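Local coordinates for protein chitinase (Chromobacterium violaceum, PDB 4TXG) that probably hydrolyses the glycosidic bonds of chitin and probably also binds this polysaccharide, at residues 339-343 with 379-385; 658-664 with 678-684. One frame throughout, in Å; residues are numbered along the deposited sequence.

Contact 1: 339-343 with 379-385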
loop_
_atom_site.group_PDB
_atom_site.type_symbol
_atom_site.label_atom_id
_atom_site.label_comp_id
_atom_site.label_asym_id
_atom_site.label_seq_id
_atom_site.Cartn_x
_atom_site.Cartn_y
_atom_site.Cartn_z
ATOM N N ASN A 339 -2.380 10.061 -13.643
ATOM C CA ASN A 339 -3.612 9.591 -13.015
ATOM C C ASN A 339 -4.526 8.880 -14.019
ATOM O O ASN A 339 -5.038 7.801 -13.727
ATOM C CB ASN A 339 -4.367 10.745 -12.354
ATOM C CG ASN A 339 -3.846 11.042 -10.967
ATOM O OD1 ASN A 339 -4.308 10.464 -9.983
ATOM N ND2 ASN A 339 -2.853 11.914 -10.884
ATOM N N LYS A 340 -4.738 9.492 -15.181
ATOM C CA LYS A 340 -5.535 8.848 -16.235
ATOM C C LYS A 340 -4.905 7.535 -16.697
ATOM O O LYS A 340 -5.607 6.556 -16.981
ATOM C CB LYS A 340 -5.703 9.776 -17.437
ATOM C CG LYS A 340 -6.451 11.046 -17.121
ATOM C CD LYS A 340 -7.886 10.746 -16.775
ATOM C CE LYS A 340 -8.777 10.928 -17.990
ATOM N NZ LYS A 340 -8.907 12.352 -18.475
ATOM N N GLY A 341 -3.579 7.517 -16.786
ATOM C CA GLY A 341 -2.878 6.320 -17.222
ATOM C C GLY A 341 -3.054 5.183 -16.238
ATOM O O GLY A 341 -3.190 4.018 -16.621
ATOM N N TYR A 342 -3.046 5.519 -14.952
ATOM C CA TYR A 342 -3.138 4.506 -13.908
ATOM C C TYR A 342 -4.550 3.952 -13.816
ATOM O O TYR A 342 -4.754 2.746 -13.645
ATOM C CB TYR A 342 -2.709 5.117 -12.584
ATOM C CG TYR A 342 -2.544 4.173 -11.423
ATOM C CD1 TYR A 342 -1.634 3.116 -11.471
ATOM C CD2 TYR A 342 -3.251 4.381 -10.248
ATOM C CE1 TYR A 342 -1.453 2.292 -10.371
ATOM C CE2 TYR A 342 -3.079 3.562 -9.159
ATOM C CZ TYR A 342 -2.185 2.522 -9.223
ATOM O OH TYR A 342 -2.027 1.720 -8.115
ATOM N N VAL A 343 -5.531 4.838 -13.935
ATOM C CA VAL A 343 -6.921 4.398 -13.954
ATOM C C VAL A 343 -7.166 3.493 -15.167
ATOM O O VAL A 343 -7.808 2.445 -15.046
ATOM C CB VAL A 343 -7.883 5.599 -13.963
ATOM C CG1 VAL A 343 -9.291 5.162 -14.299
ATOM C CG2 VAL A 343 -7.842 6.282 -12.597
ATOM N N GLY A 379 -0.931 14.291 -5.162
ATOM C CA GLY A 379 -0.880 14.276 -6.612
ATOM C C GLY A 379 -1.629 13.107 -7.234
ATOM O O GLY A 379 -1.422 12.796 -8.399
ATOM N N MET A 380 -2.500 12.463 -6.467
ATOM C CA MET A 380 -3.220 11.299 -6.987
ATOM C C MET A 380 -4.744 11.476 -6.961
ATOM O O MET A 380 -5.490 10.496 -6.828
ATOM C CB MET A 380 -2.775 10.049 -6.209
ATOM C CG MET A 380 -1.286 9.748 -6.463
ATOM S SD MET A 380 -0.506 8.510 -5.415
ATOM C CE MET A 380 -1.444 7.068 -5.891
ATOM N N GLU A 381 -5.178 12.731 -7.121
ATOM C CA GLU A 381 -6.589 13.098 -7.248
ATOM C C GLU A 381 -7.402 12.492 -6.100
ATOM O O GLU A 381 -7.127 12.809 -4.950
ATOM C CB GLU A 381 -7.108 12.695 -8.638
ATOM C CG GLU A 381 -6.294 13.446 -9.729
ATOM C CD GLU A 381 -6.852 13.342 -11.138
ATOM O OE1 GLU A 381 -7.941 12.752 -11.321
ATOM O OE2 GLU A 381 -6.193 13.872 -12.072
ATOM N N THR A 382 -8.370 11.626 -6.393
ATOM C CA THR A 382 -9.108 10.925 -5.335
ATOM C C THR A 382 -8.893 9.407 -5.376
ATOM O O THR A 382 -9.707 8.643 -4.847
ATOM C CB THR A 382 -10.628 11.203 -5.422
ATOM O OG1 THR A 382 -11.150 10.696 -6.662
ATOM C CG2 THR A 382 -10.909 12.694 -5.337
ATOM N N PHE A 383 -7.792 8.979 -5.981
ATOM C CA PHE A 383 -7.510 7.551 -6.163
ATOM C C PHE A 383 -8.726 6.823 -6.746
ATOM O O PHE A 383 -9.196 5.817 -6.203
ATOM C CB PHE A 383 -7.073 6.900 -4.844
ATOM C CG PHE A 383 -6.026 5.832 -5.036
ATOM C CD1 PHE A 383 -6.211 4.836 -5.986
ATOM C CD2 PHE A 383 -4.843 5.856 -4.314
ATOM C CE1 PHE A 383 -5.256 3.860 -6.186
ATOM C CE2 PHE A 383 -3.880 4.878 -4.520
ATOM C CZ PHE A 383 -4.088 3.891 -5.454
ATOM N N GLN A 384 -9.227 7.355 -7.855
ATOM C CA GLN A 384 -10.389 6.794 -8.532
ATOM C C GLN A 384 -10.218 5.303 -8.855
ATOM O O GLN A 384 -11.198 4.561 -8.917
ATOM C CB GLN A 384 -10.664 7.582 -9.819
ATOM C CG GLN A 384 -11.104 9.039 -9.590
ATOM C CD GLN A 384 -9.954 10.021 -9.627
ATOM O OE1 GLN A 384 -8.925 9.817 -8.974
ATOM N NE2 GLN A 384 -10.117 11.106 -10.396
ATOM N N GLY A 385 -8.972 4.870 -9.024
ATOM C CA GLY A 385 -8.672 3.487 -9.364
ATOM C C GLY A 385 -8.970 2.451 -8.284
ATOM O O GLY A 385 -8.948 1.258 -8.567
HETATM O O HOH W 1 -6.705 8.967 -10.366
#
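The carbonyl oxygen of G379 is held by two hydrogen bonds: ND2 of N339 donates to it over 3.0 Å, almost straight at 169° and in the plane of its own amide, and the hydroxyl of S318 forms the second. The other end of the same amide turns to water, which donates to OD1 of N339 and to OE1 of Q384 and so bridges helix and loop. With CG of N339 anti to the carbonyl carbon (chi1 -84°), the amide lies against the E381 carboxylate, their planes 12° apart and CG of N339 3.8 Å from CD of E381. The type II' turn from M380 to F383 closes through N of F383 to O of M380, and the Q384 amide just after it braces it, NE2 reaching OE1 of E381 at 2.9 Å and OE1 taking N of T382. Further along, CE1 of F383 meets the edge of the Y342 ring, 3.7 Å from CE2 of Y342, while CG2 of V343 rests near N of G385 at 4.0 Å. The contact thus sets the start of helix 338-360 against the loop between helix 374-377 and strand 391-395, with Y342 and F383 both touching barrel strand 365-371, at A368 and V370.

Contact 2: 658-664 with 678-684; sequences DVGFSLG and KLTIVNR
F661 and I681 form an apolar step between these two antiparallel strands, running alongside one another in the same direction. CG of F661 is anti to its carbonyl carbon (chi1 -65°), a setting that swings the ring back over the neighbouring strand. There CG1 of I681 touches CD2 of F661 at 3.7 Å, and CG2 of I681 sits 4.0 Å above the ring plane, displaced from the ring centre. The same CG2 fits against CG1 of V659 at 3.6 Å, so the isoleucine methyl is wedged between valine and phenylalanine. At the far end of this face CD2 of L663 lies on CB of L679 at 3.7 Å, and CD1 of L679 fills in near the edge of the F661 ring. Y769 stacks on F661 from the other sheet.

The opposite face is shaped by what is missing. G660 has no side chain, and the R684 guanidinium lies over it, NH2 of R684 coming within 3.8 Å of CA of G660. The reach ends in a salt bridge of 3.1 Å from NH1 of R684 to OD1 of D658, in the guanidinium plane but 33° out of the carboxylate plane. Beyond, a water joins OG of S662 to the carbonyl oxygen of T680.

Paired backbone bonds at G660 with V682, S662 with T680 and G664 with K678 hold the strands in register, 659-664 at the outside of its four-stranded sheet. A largely apolar face (V659, F661, L663, L679, I681) turned toward the other sheet is consistent with a two-sheet beta sandwich, here in the chitinase C region.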
loop_
_atom_site.group_PDB
_atom_site.type_symbol
_atom_site.label_atom_id
_atom_site.label_comp_id
_atom_site.label_asym_id
_atom_site.label_seq_id
_atom_site.Cartn_x
_atom_site.Cartn_y
_atom_site.Cartn_z
ATOM N N ASP A 658 -30.643 7.754 -10.056
ATOM C CA ASP A 658 -29.405 7.785 -10.835
ATOM C C ASP A 658 -28.850 9.200 -10.935
ATOM O O ASP A 658 -29.073 9.902 -11.922
ATOM C CB ASP A 658 -29.618 7.214 -12.234
ATOM C CG ASP A 658 -28.324 6.760 -12.875
ATOM O OD1 ASP A 658 -27.233 7.088 -12.346
ATOM O OD2 ASP A 658 -28.399 6.071 -13.915
ATOM N N VAL A 659 -28.150 9.607 -9.885
ATOM C CA VAL A 659 -27.437 10.873 -9.860
ATOM C C VAL A 659 -25.963 10.529 -9.703
ATOM O O VAL A 659 -25.602 9.695 -8.866
ATOM C CB VAL A 659 -27.925 11.783 -8.713
ATOM C CG1 VAL A 659 -27.060 13.036 -8.600
ATOM C CG2 VAL A 659 -29.386 12.159 -8.951
ATOM N N GLY A 660 -25.125 11.133 -10.536
ATOM C CA GLY A 660 -23.702 10.846 -10.521
ATOM C C GLY A 660 -22.905 11.957 -9.869
ATOM O O GLY A 660 -23.255 13.132 -9.984
ATOM N N PHE A 661 -21.828 11.580 -9.183
ATOM C CA PHE A 661 -20.952 12.534 -8.506
ATOM C C PHE A 661 -19.496 12.255 -8.843
ATOM O O PHE A 661 -19.068 11.100 -8.814
ATOM C CB PHE A 661 -21.091 12.453 -6.983
ATOM C CG PHE A 661 -22.433 12.850 -6.453
ATOM C CD1 PHE A 661 -23.502 11.963 -6.492
ATOM C CD2 PHE A 661 -22.615 14.092 -5.866
ATOM C CE1 PHE A 661 -24.733 12.322 -5.982
ATOM C CE2 PHE A 661 -23.851 14.455 -5.355
ATOM C CZ PHE A 661 -24.911 13.568 -5.418
ATOM N N SER A 662 -18.719 13.299 -9.118
ATOM C CA SER A 662 -17.273 13.107 -9.241
ATOM C C SER A 662 -16.484 14.382 -8.985
ATOM O O SER A 662 -16.923 15.479 -9.336
ATOM C CB SER A 662 -16.918 12.553 -10.625
ATOM O OG SER A 662 -17.410 13.385 -11.654
ATOM N N LEU A 663 -15.321 14.220 -8.355
ATOM C CA LEU A 663 -14.361 15.309 -8.196
ATOM C C LEU A 663 -13.354 15.246 -9.326
ATOM O O LEU A 663 -12.853 14.171 -9.645
ATOM C CB LEU A 663 -13.642 15.218 -6.843
ATOM C CG LEU A 663 -14.484 15.385 -5.590
ATOM C CD1 LEU A 663 -13.641 15.192 -4.331
ATOM C CD2 LEU A 663 -15.133 16.773 -5.606
ATOM N N GLY A 664 -13.054 16.394 -9.931
ATOM C CA GLY A 664 -12.103 16.445 -11.027
ATOM C C GLY A 664 -11.518 17.837 -11.180
ATOM O O GLY A 664 -11.707 18.690 -10.316
ATOM N N LYS A 678 -13.109 20.433 -8.736
ATOM C CA LYS A 678 -14.492 20.760 -9.036
ATOM C C LYS A 678 -15.370 19.535 -8.797
ATOM O O LYS A 678 -15.038 18.438 -9.248
ATOM C CB LYS A 678 -14.604 21.231 -10.487
ATOM C CG LYS A 678 -15.930 21.844 -10.867
ATOM C CD LYS A 678 -15.861 22.403 -12.281
ATOM C CE LYS A 678 -14.778 23.467 -12.401
ATOM N NZ LYS A 678 -14.463 23.766 -13.825
ATOM N N LEU A 679 -16.475 19.716 -8.079
ATOM C CA LEU A 679 -17.469 18.652 -7.921
ATOM C C LEU A 679 -18.529 18.762 -9.016
ATOM O O LEU A 679 -19.172 19.802 -9.166
ATOM C CB LEU A 679 -18.121 18.718 -6.538
ATOM C CG LEU A 679 -19.301 17.775 -6.261
ATOM C CD1 LEU A 679 -18.877 16.312 -6.324
ATOM C CD2 LEU A 679 -19.954 18.102 -4.915
ATOM N N THR A 680 -18.692 17.702 -9.801
ATOM C CA THR A 680 -19.719 17.696 -10.839
ATOM C C THR A 680 -20.827 16.740 -10.435
ATOM O O THR A 680 -20.564 15.600 -10.066
ATOM C CB THR A 680 -19.164 17.285 -12.217
ATOM O OG1 THR A 680 -18.196 18.252 -12.652
ATOM C CG2 THR A 680 -20.292 17.205 -13.252
ATOM N N ILE A 681 -22.062 17.227 -10.485
ATOM C CA ILE A 681 -23.230 16.420 -10.144
ATOM C C ILE A 681 -24.087 16.312 -11.392
ATOM O O ILE A 681 -24.406 17.331 -12.005
ATOM C CB ILE A 681 -24.056 17.046 -8.993
ATOM C CG1 ILE A 681 -23.189 17.265 -7.748
ATOM C CG2 ILE A 681 -25.282 16.181 -8.679
ATOM C CD1 ILE A 681 -23.855 18.149 -6.688
ATOM N N VAL A 682 -24.430 15.090 -11.788
ATOM C CA VAL A 682 -25.209 14.876 -13.004
ATOM C C VAL A 682 -26.520 14.164 -12.690
ATOM O O VAL A 682 -26.533 13.105 -12.053
ATOM C CB VAL A 682 -24.426 14.040 -14.041
ATOM C CG1 VAL A 682 -25.211 13.938 -15.352
ATOM C CG2 VAL A 682 -23.050 14.638 -14.280
ATOM N N ASN A 683 -27.622 14.750 -13.137
ATOM C CA ASN A 683 -28.930 14.144 -12.949
ATOM C C ASN A 683 -29.252 13.226 -14.131
ATOM O O ASN A 683 -29.547 13.700 -15.220
ATOM C CB ASN A 683 -29.988 15.240 -12.781
ATOM C CG ASN A 683 -31.387 14.685 -12.611
ATOM O OD1 ASN A 683 -31.571 13.484 -12.431
ATOM N ND2 ASN A 683 -32.384 15.567 -12.646
ATOM N N ARG A 684 -29.166 11.914 -13.921
ATOM C CA ARG A 684 -29.507 10.956 -14.983
ATOM C C ARG A 684 -30.873 10.313 -14.759
ATOM O O ARG A 684 -31.189 9.269 -15.337
ATOM C CB ARG A 684 -28.441 9.865 -15.096
ATOM C CG ARG A 684 -27.038 10.396 -15.354
ATOM C CD ARG A 684 -26.047 9.258 -15.568
ATOM N NE ARG A 684 -24.682 9.669 -15.262
ATOM C CZ ARG A 684 -24.004 9.268 -14.188
ATOM N NH1 ARG A 684 -24.554 8.427 -13.314
ATOM N NH2 ARG A 684 -22.769 9.699 -13.993
HETATM O O HOH W 2 -20.119 13.664 -12.198
#

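Overall arrangement
Contact 1 precedes contact 2 along the chain, and the two belong to different family regions: the first to the glycosyl hydrolase family 18 barrel, the second to the chitinase C region that follows it. They share no helix, strand or sheet, yet their centres are only about 17 Å apart, and they meet directly. CG2 of T382, on the turn of contact 1, packs 3.8 Å from CD1 of L663 near the end of the outer strand of contact 2, and F666 just beyond that strand touches both E381 and T382. The loop 379-385 therefore faces two ways, toward helix 338-360 within the barrel and toward the beta-sheet region, and so probably helps join the family 18 barrel to the C-terminal part of the chain.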